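Side-chain contacts in xylose isomerase domain protein (Alicyclobacillus acidocaldarius subsp. acidocaldarius, PDB 3U0H), which probably acts as an isomerase, as a member of the xylose isomerase-like TIM-barrel family whose substrate is not established: residues A[39-44]-A[87-92]; A[47-52]-A[93-98]; A[54-57]-A[62-65]. One frame throughout, in Å; residues are numbered along the deposited sequence.

In the fold
The three contacts lie on one flank of an eight-stranded parallel TIM barrel, on the same side of the chain's centre. Contact 2 is the middle one: its centre is about 7 Å from that of contact 1 and about 7 Å from that of contact 3, while the centres of contacts 1 and 3 are about 12 Å apart. Contacts 1 and 2 share helix 86-95; contacts 2 and 3 share helix 49-57. Along the chain, the segments of contacts 1 and 2 alternate, 39-44 and 47-52 coming first and 87-92 and 93-98 last, with contact 3 nested inside both loops. Together they join three outer helices to one another and to barrel strand 62-67.

Contact 1. Residues A[39-44]-A[87-92]; sequences WLEAEA and PDRARL
Glu-41 of helix 37-47 reaches Arg-89 of helix 86-95, both outer helices of the TIM barrel. From CB the glutamate puts CG anti to its own backbone N (chi1 -166°) and stays extended, which carries the carboxylate across the gap between the two segments, whose nearest CA atoms, those of Glu-41 and Arg-89, are 8.5 Å apart. At the tip, OE1 makes a weak hydrogen bond to His-38 ND1, whereas OE2 faces the arginine. Glu-41 OE2 lies 3.6 Å from Arg-89 NE, a long salt bridge; the carboxylate and guanidinium planes stand 79° apart and the oxygen sits well out of the guanidinium plane, so the attraction is one of charges without an N-H aimed at it. A water supplies the directed link: it donates to Glu-41 OE2 at 2.8 Å. Another nitrogen of the group, NH2, makes a salt bridge with Glu-82 OE1, so the guanidinium is shared between two carboxylates. A looser apolar pair lies beside it: Ala-44 CB is 4.5 Å from Leu-92 CD2, and both residues also touch Asp-49 of helix 49-57. The same water accepts from Arg-89 NE at 2.9 Å, lying at the guanidinium edge and in its plane.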
loop_
_atom_site.group_PDB
_atom_site.type_symbol
_atom_site.label_atom_id
_atom_site.label_comp_id
_atom_site.label_asym_id
_atom_site.label_seq_id
_atom_site.Cartn_x
_atom_site.Cartn_y
_atom_site.Cartn_z
ATOM N N TRP A 39 -12.139 16.198 27.184
ATOM C CA TRP A 39 -12.106 16.173 28.634
ATOM C C TRP A 39 -10.757 15.741 29.097
ATOM O O TRP A 39 -10.147 16.354 29.977
ATOM C CB TRP A 39 -13.089 15.207 29.192
ATOM C CG TRP A 39 -14.543 15.463 28.969
ATOM C CD1 TRP A 39 -15.217 15.952 27.798
ATOM C CD2 TRP A 39 -15.599 15.170 29.951
ATOM N NE1 TRP A 39 -16.579 15.971 27.996
ATOM C CE2 TRP A 39 -16.878 15.506 29.299
ATOM C CE3 TRP A 39 -15.605 14.688 31.242
ATOM C CZ2 TRP A 39 -18.082 15.334 29.954
ATOM C CZ3 TRP A 39 -16.826 14.540 31.904
ATOM C CH2 TRP A 39 -18.030 14.847 31.275
ATOM N N LEU A 40 -10.259 14.676 28.482
ATOM C CA LEU A 40 -8.966 14.142 28.860
ATOM C C LEU A 40 -7.820 15.127 28.536
ATOM O O LEU A 40 -6.867 15.247 29.295
ATOM C CB LEU A 40 -8.742 12.805 28.153
ATOM C CG LEU A 40 -9.765 11.680 28.352
ATOM C CD1 LEU A 40 -9.462 10.533 27.413
ATOM C CD2 LEU A 40 -9.796 11.242 29.814
ATOM N N GLU A 41 -7.911 15.788 27.384
ATOM C CA GLU A 41 -6.955 16.810 26.946
ATOM C C GLU A 41 -6.860 18.011 27.891
ATOM O O GLU A 41 -5.763 18.517 28.131
ATOM C CB GLU A 41 -7.377 17.338 25.594
ATOM C CG GLU A 41 -6.308 18.146 24.901
ATOM C CD GLU A 41 -6.727 18.537 23.500
ATOM O OE1 GLU A 41 -7.786 19.211 23.314
ATOM O OE2 GLU A 41 -5.981 18.174 22.568
ATOM N N ALA A 42 -8.015 18.479 28.390
ATOM C CA ALA A 42 -8.103 19.582 29.378
ATOM C C ALA A 42 -7.321 19.218 30.621
ATOM O O ALA A 42 -6.515 19.997 31.093
ATOM C CB ALA A 42 -9.560 19.870 29.750
ATOM N N GLU A 43 -7.508 17.996 31.110
ATOM C CA GLU A 43 -6.682 17.477 32.221
ATOM C C GLU A 43 -5.194 17.291 31.855
ATOM O O GLU A 43 -4.312 17.755 32.584
ATOM C CB GLU A 43 -7.218 16.156 32.727
ATOM C CG GLU A 43 -6.639 15.765 34.065
ATOM C CD GLU A 43 -7.288 16.498 35.245
ATOM O OE1 GLU A 43 -8.466 16.944 35.145
ATOM O OE2 GLU A 43 -6.599 16.608 36.275
ATOM N N ALA A 44 -4.910 16.645 30.727
ATOM C CA ALA A 44 -3.517 16.421 30.352
ATOM C C ALA A 44 -2.763 17.757 30.374
ATOM O O ALA A 44 -1.664 17.851 30.923
ATOM C CB ALA A 44 -3.416 15.736 28.986
ATOM N N PRO A 87 -1.680 10.698 16.126
ATOM C CA PRO A 87 -0.954 9.582 16.764
ATOM C C PRO A 87 -0.663 9.693 18.272
ATOM O O PRO A 87 -0.965 8.746 19.053
ATOM C CB PRO A 87 0.314 9.532 15.955
ATOM C CG PRO A 87 -0.130 9.923 14.582
ATOM C CD PRO A 87 -1.087 11.069 14.836
ATOM N N ASP A 88 -0.099 10.819 18.712
ATOM C CA ASP A 88 0.131 11.026 20.157
ATOM C C ASP A 88 -1.152 11.059 20.972
ATOM O O ASP A 88 -1.200 10.500 22.057
ATOM C CB ASP A 88 1.003 12.265 20.431
ATOM C CG ASP A 88 2.498 12.062 19.990
ATOM O OD1 ASP A 88 2.925 10.886 19.751
ATOM O OD2 ASP A 88 3.251 13.076 19.893
ATOM N N ARG A 89 -2.199 11.670 20.440
ATOM C CA ARG A 89 -3.522 11.621 21.084
ATOM C C ARG A 89 -4.043 10.182 21.090
ATOM O O ARG A 89 -4.549 9.700 22.116
ATOM C CB ARG A 89 -4.545 12.544 20.407
ATOM C CG ARG A 89 -4.139 13.990 20.445
ATOM C CD ARG A 89 -5.091 14.918 19.671
ATOM N NE ARG A 89 -4.615 16.273 19.801
ATOM C CZ ARG A 89 -4.860 17.285 18.974
ATOM N NH1 ARG A 89 -4.352 18.462 19.265
ATOM N NH2 ARG A 89 -5.598 17.148 17.879
ATOM N N ALA A 90 -3.885 9.474 19.986
ATOM C CA ALA A 90 -4.281 8.064 20.042
ATOM C C ALA A 90 -3.422 7.231 21.017
ATOM O O ALA A 90 -3.957 6.314 21.658
ATOM C CB ALA A 90 -4.328 7.430 18.683
ATOM N N ARG A 91 -2.115 7.507 21.148
ATOM C CA ARG A 91 -1.299 6.667 22.027
ATOM C C ARG A 91 -1.716 6.904 23.495
ATOM O O ARG A 91 -1.760 5.983 24.281
ATOM C CB ARG A 91 0.178 6.979 21.897
ATOM C CG ARG A 91 0.876 6.633 20.586
ATOM C CD ARG A 91 2.321 7.173 20.524
ATOM N NE ARG A 91 2.936 6.748 19.280
ATOM C CZ ARG A 91 3.132 7.500 18.204
ATOM N NH1 ARG A 91 2.874 8.805 18.184
ATOM N NH2 ARG A 91 3.647 6.960 17.128
ATOM N N LEU A 92 -2.017 8.143 23.857
ATOM C CA LEU A 92 -2.416 8.468 25.206
ATOM C C LEU A 92 -3.699 7.661 25.457
ATOM O O LEU A 92 -3.817 7.003 26.452
ATOM C CB LEU A 92 -2.609 9.967 25.395
ATOM C CG LEU A 92 -3.344 10.357 26.711
ATOM C CD1 LEU A 92 -2.580 9.888 27.978
ATOM C CD2 LEU A 92 -3.661 11.866 26.788
HETATM O O HOH W 1 -3.404 17.208 22.281
#

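Contact 2. Residues A[47-52]-A[93-98]; sequences HGDAAV and CARLGA
Val-52 and Leu-96 make the apolar part of this contact, with Val-52 CG1 set 4.0 Å from Leu-96 CD1 and the two side chains crossing at about a right angle. The other branch of the leucine, Leu-96 CD2, lies 4.0 Å from Val-52 O, so one methyl meets the valine side chain and the other its carbonyl oxygen. Beside this pair, Arg-95 reaches the first turn of helix 49-57. Its chain bends at chi3 (58°), bringing Arg-95 NH1 to 4.1 Å from Ala-50 CA, which lies at the guanidinium edge near its plane, while Arg-95 NH2 comes 4.1 Å from Asp-49 CB. Asp-49 OD2 and Arg-95 NH2 are 4.4 Å apart, beyond a salt bridge, with the oxygen well out of the guanidinium plane; the stronger partner is Glu-53, whose OE1 forms a salt bridge with NH1. In the TIM barrel this contact lies near the C-terminal end of helix 86-95, ahead of strand 100-104. A Schellman motif closes the helix: Gly-97, at positive phi, donates its N-H to Ala-94 O, and Ala-98 N bonds to Cys-93 O at 3.1 Å. Further in, Leu-96 packs on Leu-40. Arg-95 also packs against Arg-244 of the second subunit.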
loop_
_atom_site.group_PDB
_atom_site.type_symbol
_atom_site.label_atom_id
_atom_site.label_comp_id
_atom_site.label_asym_id
_atom_site.label_seq_id
_atom_site.Cartn_x
_atom_site.Cartn_y
_atom_site.Cartn_z
ATOM N N HIS A 47 -2.351 19.010 34.133
ATOM C CA HIS A 47 -1.612 18.157 35.065
ATOM C C HIS A 47 -0.675 17.123 34.444
ATOM O O HIS A 47 -0.142 16.308 35.178
ATOM C CB HIS A 47 -2.610 17.463 36.019
ATOM C CG HIS A 47 -3.487 18.417 36.834
ATOM N ND1 HIS A 47 -4.839 18.327 36.850
ATOM C CD2 HIS A 47 -3.160 19.481 37.684
ATOM C CE1 HIS A 47 -5.353 19.276 37.661
ATOM N NE2 HIS A 47 -4.326 19.984 38.175
ATOM N N GLY A 48 -0.454 17.137 33.120
ATOM C CA GLY A 48 0.390 16.138 32.448
ATOM C C GLY A 48 -0.297 14.778 32.282
ATOM O O GLY A 48 -1.174 14.438 33.084
ATOM N N ASP A 49 0.118 13.992 31.265
ATOM C CA ASP A 49 -0.508 12.693 30.869
ATOM C C ASP A 49 -0.535 11.636 31.994
ATOM O O ASP A 49 -1.454 10.822 32.078
ATOM C CB ASP A 49 0.239 12.075 29.655
ATOM C CG ASP A 49 0.090 12.890 28.361
ATOM O OD1 ASP A 49 -0.545 13.959 28.416
ATOM O OD2 ASP A 49 0.573 12.433 27.267
ATOM N N ALA A 50 0.496 11.619 32.831
ATOM C CA ALA A 50 0.638 10.588 33.860
ATOM C C ALA A 50 -0.458 10.689 34.966
ATOM O O ALA A 50 -1.040 9.699 35.424
ATOM C CB ALA A 50 2.041 10.688 34.477
ATOM N N ALA A 51 -0.715 11.918 35.387
ATOM C CA ALA A 51 -1.837 12.243 36.274
ATOM C C ALA A 51 -3.179 11.737 35.704
ATOM O O ALA A 51 -3.999 11.241 36.448
ATOM C CB ALA A 51 -1.883 13.750 36.514
ATOM N N VAL A 52 -3.381 11.845 34.391
ATOM C CA VAL A 52 -4.634 11.374 33.762
ATOM C C VAL A 52 -4.719 9.848 33.841
ATOM O O VAL A 52 -5.772 9.281 34.092
ATOM C CB VAL A 52 -4.792 11.848 32.306
ATOM C CG1 VAL A 52 -6.028 11.208 31.674
ATOM C CG2 VAL A 52 -4.878 13.378 32.238
ATOM N N CYS A 93 -4.617 7.625 24.507
ATOM C CA CYS A 93 -5.862 6.924 24.787
ATOM C C CYS A 93 -5.658 5.432 24.836
ATOM O O CYS A 93 -6.319 4.759 25.646
ATOM C CB CYS A 93 -6.963 7.288 23.786
ATOM S SG CYS A 93 -7.524 9.001 23.968
ATOM N N ALA A 94 -4.761 4.902 23.997
ATOM C CA ALA A 94 -4.411 3.444 24.070
ATOM C C ALA A 94 -3.959 3.041 25.491
ATOM O O ALA A 94 -4.341 1.987 25.994
ATOM C CB ALA A 94 -3.314 3.055 23.034
ATOM N N ARG A 95 -3.154 3.907 26.120
ATOM C CA ARG A 95 -2.567 3.678 27.445
ATOM C C ARG A 95 -3.644 3.595 28.539
ATOM O O ARG A 95 -3.426 3.003 29.575
ATOM C CB ARG A 95 -1.627 4.856 27.838
ATOM C CG ARG A 95 -0.165 4.742 27.412
ATOM C CD ARG A 95 0.579 6.080 27.591
ATOM N NE ARG A 95 0.526 6.533 28.980
ATOM C CZ ARG A 95 1.097 7.649 29.432
ATOM N NH1 ARG A 95 1.017 7.943 30.719
ATOM N NH2 ARG A 95 1.755 8.459 28.604
ATOM N N LEU A 96 -4.747 4.293 28.301
ATOM C CA LEU A 96 -5.921 4.292 29.150
ATOM C C LEU A 96 -6.935 3.185 28.799
ATOM O O LEU A 96 -7.967 3.059 29.488
ATOM C CB LEU A 96 -6.627 5.632 28.992
ATOM C CG LEU A 96 -5.805 6.850 29.437
ATOM C CD1 LEU A 96 -6.470 8.177 29.039
ATOM C CD2 LEU A 96 -5.672 6.743 30.948
ATOM N N GLY A 97 -6.668 2.438 27.715
ATOM C CA GLY A 97 -7.429 1.241 27.361
ATOM C C GLY A 97 -8.243 1.251 26.055
ATOM O O GLY A 97 -8.867 0.260 25.718
ATOM N N ALA A 98 -8.283 2.362 25.351
ATOM C CA ALA A 98 -9.134 2.495 24.166
ATOM C C ALA A 98 -8.460 1.655 23.060
ATOM O O ALA A 98 -7.231 1.705 22.968
ATOM C CB ALA A 98 -9.177 3.971 23.766
#

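Contact 3. Residues A[54-57]-A[62-65]; sequences AMFQ and VLAN
A buried aromatic-aliphatic contact joins Phe-56 to Leu-63, packing the last turn of helix 49-57 against the start of barrel strand 62-67 in the TIM barrel. The two segments are only a short connection apart, and their nearest CA atoms, those of Phe-56 and Val-62, are 6.6 Å from each other. With CG of Phe-56 anti to its carbonyl carbon (chi1 -76°), the ring leans toward the strand, and Phe-56 CE2 comes to 3.8 Å from Leu-63 CB. The two side chains cross obliquely, whereas Val-62 C lies at the ring edge, near its plane and 4.3 Å from Phe-56 CD2. The neighbouring Leu-63 N is 3.9 Å from Phe-56 CD2; this backbone N bonds to Leu-96 O, which ties the strand to the end of helix 86-95. Leu-22, Val-33, Leu-40 and Leu-96 also pack on the ring, so that residues of several barrel elements gather round it. An alanine here is likely to open a gap against Leu-63 and leave Leu-40 and Leu-96 without the ring they pack on. Farther along the leucine, CG is anti to the backbone N (chi1 178°), and Leu-63 CD1 reaches Phe-56 CZ at 4.2 Å.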
loop_
_atom_site.group_PDB
_atom_site.type_symbol
_atom_site.label_atom_id
_atom_site.label_comp_id
_atom_site.label_asym_id
_atom_site.label_seq_id
_atom_site.Cartn_x
_atom_site.Cartn_y
_atom_site.Cartn_z
ATOM N N ALA A 54 -3.248 7.965 36.090
ATOM C CA ALA A 54 -3.491 7.728 37.513
ATOM C C ALA A 54 -4.978 7.832 37.925
ATOM O O ALA A 54 -5.428 7.035 38.741
ATOM C CB ALA A 54 -2.622 8.671 38.364
HETATM N N MSE A 55 -5.746 8.762 37.347
HETATM C CA MSE A 55 -7.199 8.875 37.661
HETATM C C MSE A 55 -7.984 7.608 37.292
HETATM O O MSE A 55 -8.877 7.173 38.032
HETATM C CB MSE A 55 -7.861 10.020 36.892
HETATM C CG MSE A 55 -7.273 11.390 37.102
HETATM SE SE MSE A 55 -8.333 12.631 36.089
HETATM C CE MSE A 55 -9.347 13.205 37.605
ATOM N N PHE A 56 -7.684 7.074 36.116
ATOM C CA PHE A 56 -8.272 5.798 35.666
ATOM C C PHE A 56 -7.789 4.613 36.513
ATOM O O PHE A 56 -8.618 3.855 37.023
ATOM C CB PHE A 56 -7.988 5.533 34.178
ATOM C CG PHE A 56 -8.839 6.362 33.242
ATOM C CD1 PHE A 56 -8.631 7.742 33.101
ATOM C CD2 PHE A 56 -9.864 5.778 32.524
ATOM C CE1 PHE A 56 -9.430 8.487 32.244
ATOM C CE2 PHE A 56 -10.645 6.517 31.655
ATOM C CZ PHE A 56 -10.431 7.867 31.513
ATOM N N GLN A 57 -6.470 4.476 36.678
ATOM C CA GLN A 57 -5.893 3.325 37.407
ATOM C C GLN A 57 -6.219 3.350 38.913
ATOM O O GLN A 57 -6.457 2.318 39.485
ATOM C CB GLN A 57 -4.380 3.163 37.143
ATOM C CG GLN A 57 -3.782 1.771 37.490
ATOM C CD GLN A 57 -4.312 0.562 36.664
ATOM O OE1 GLN A 57 -4.440 -0.560 37.196
ATOM N NE2 GLN A 57 -4.598 0.776 35.374
ATOM N N VAL A 62 -11.328 1.626 32.651
ATOM C CA VAL A 62 -10.772 1.497 31.326
ATOM C C VAL A 62 -11.458 2.415 30.302
ATOM O O VAL A 62 -12.688 2.382 30.134
ATOM C CB VAL A 62 -10.903 0.055 30.808
ATOM C CG1 VAL A 62 -10.482 -0.004 29.332
ATOM C CG2 VAL A 62 -10.054 -0.933 31.640
ATOM N N LEU A 63 -10.659 3.243 29.619
ATOM C CA LEU A 63 -11.203 4.170 28.600
ATOM C C LEU A 63 -11.704 3.319 27.470
ATOM O O LEU A 63 -10.954 2.581 26.902
ATOM C CB LEU A 63 -10.166 5.189 28.082
ATOM C CG LEU A 63 -10.584 6.185 26.972
ATOM C CD1 LEU A 63 -11.561 7.205 27.570
ATOM C CD2 LEU A 63 -9.420 6.907 26.283
ATOM N N ALA A 64 -12.974 3.457 27.133
ATOM C CA ALA A 64 -13.624 2.616 26.138
ATOM C C ALA A 64 -13.226 2.925 24.664
ATOM O O ALA A 64 -13.255 2.040 23.813
ATOM C CB ALA A 64 -15.147 2.783 26.296
ATOM N N ASN A 65 -12.979 4.197 24.345
ATOM C CA ASN A 65 -12.929 4.643 22.943
ATOM C C ASN A 65 -12.357 6.052 22.829
ATOM O O ASN A 65 -12.354 6.834 23.796
ATOM C CB ASN A 65 -14.361 4.643 22.410
ATOM C CG ASN A 65 -14.494 5.047 20.945
ATOM O OD1 ASN A 65 -13.838 4.488 20.034
ATOM N ND2 ASN A 65 -15.394 6.011 20.706
#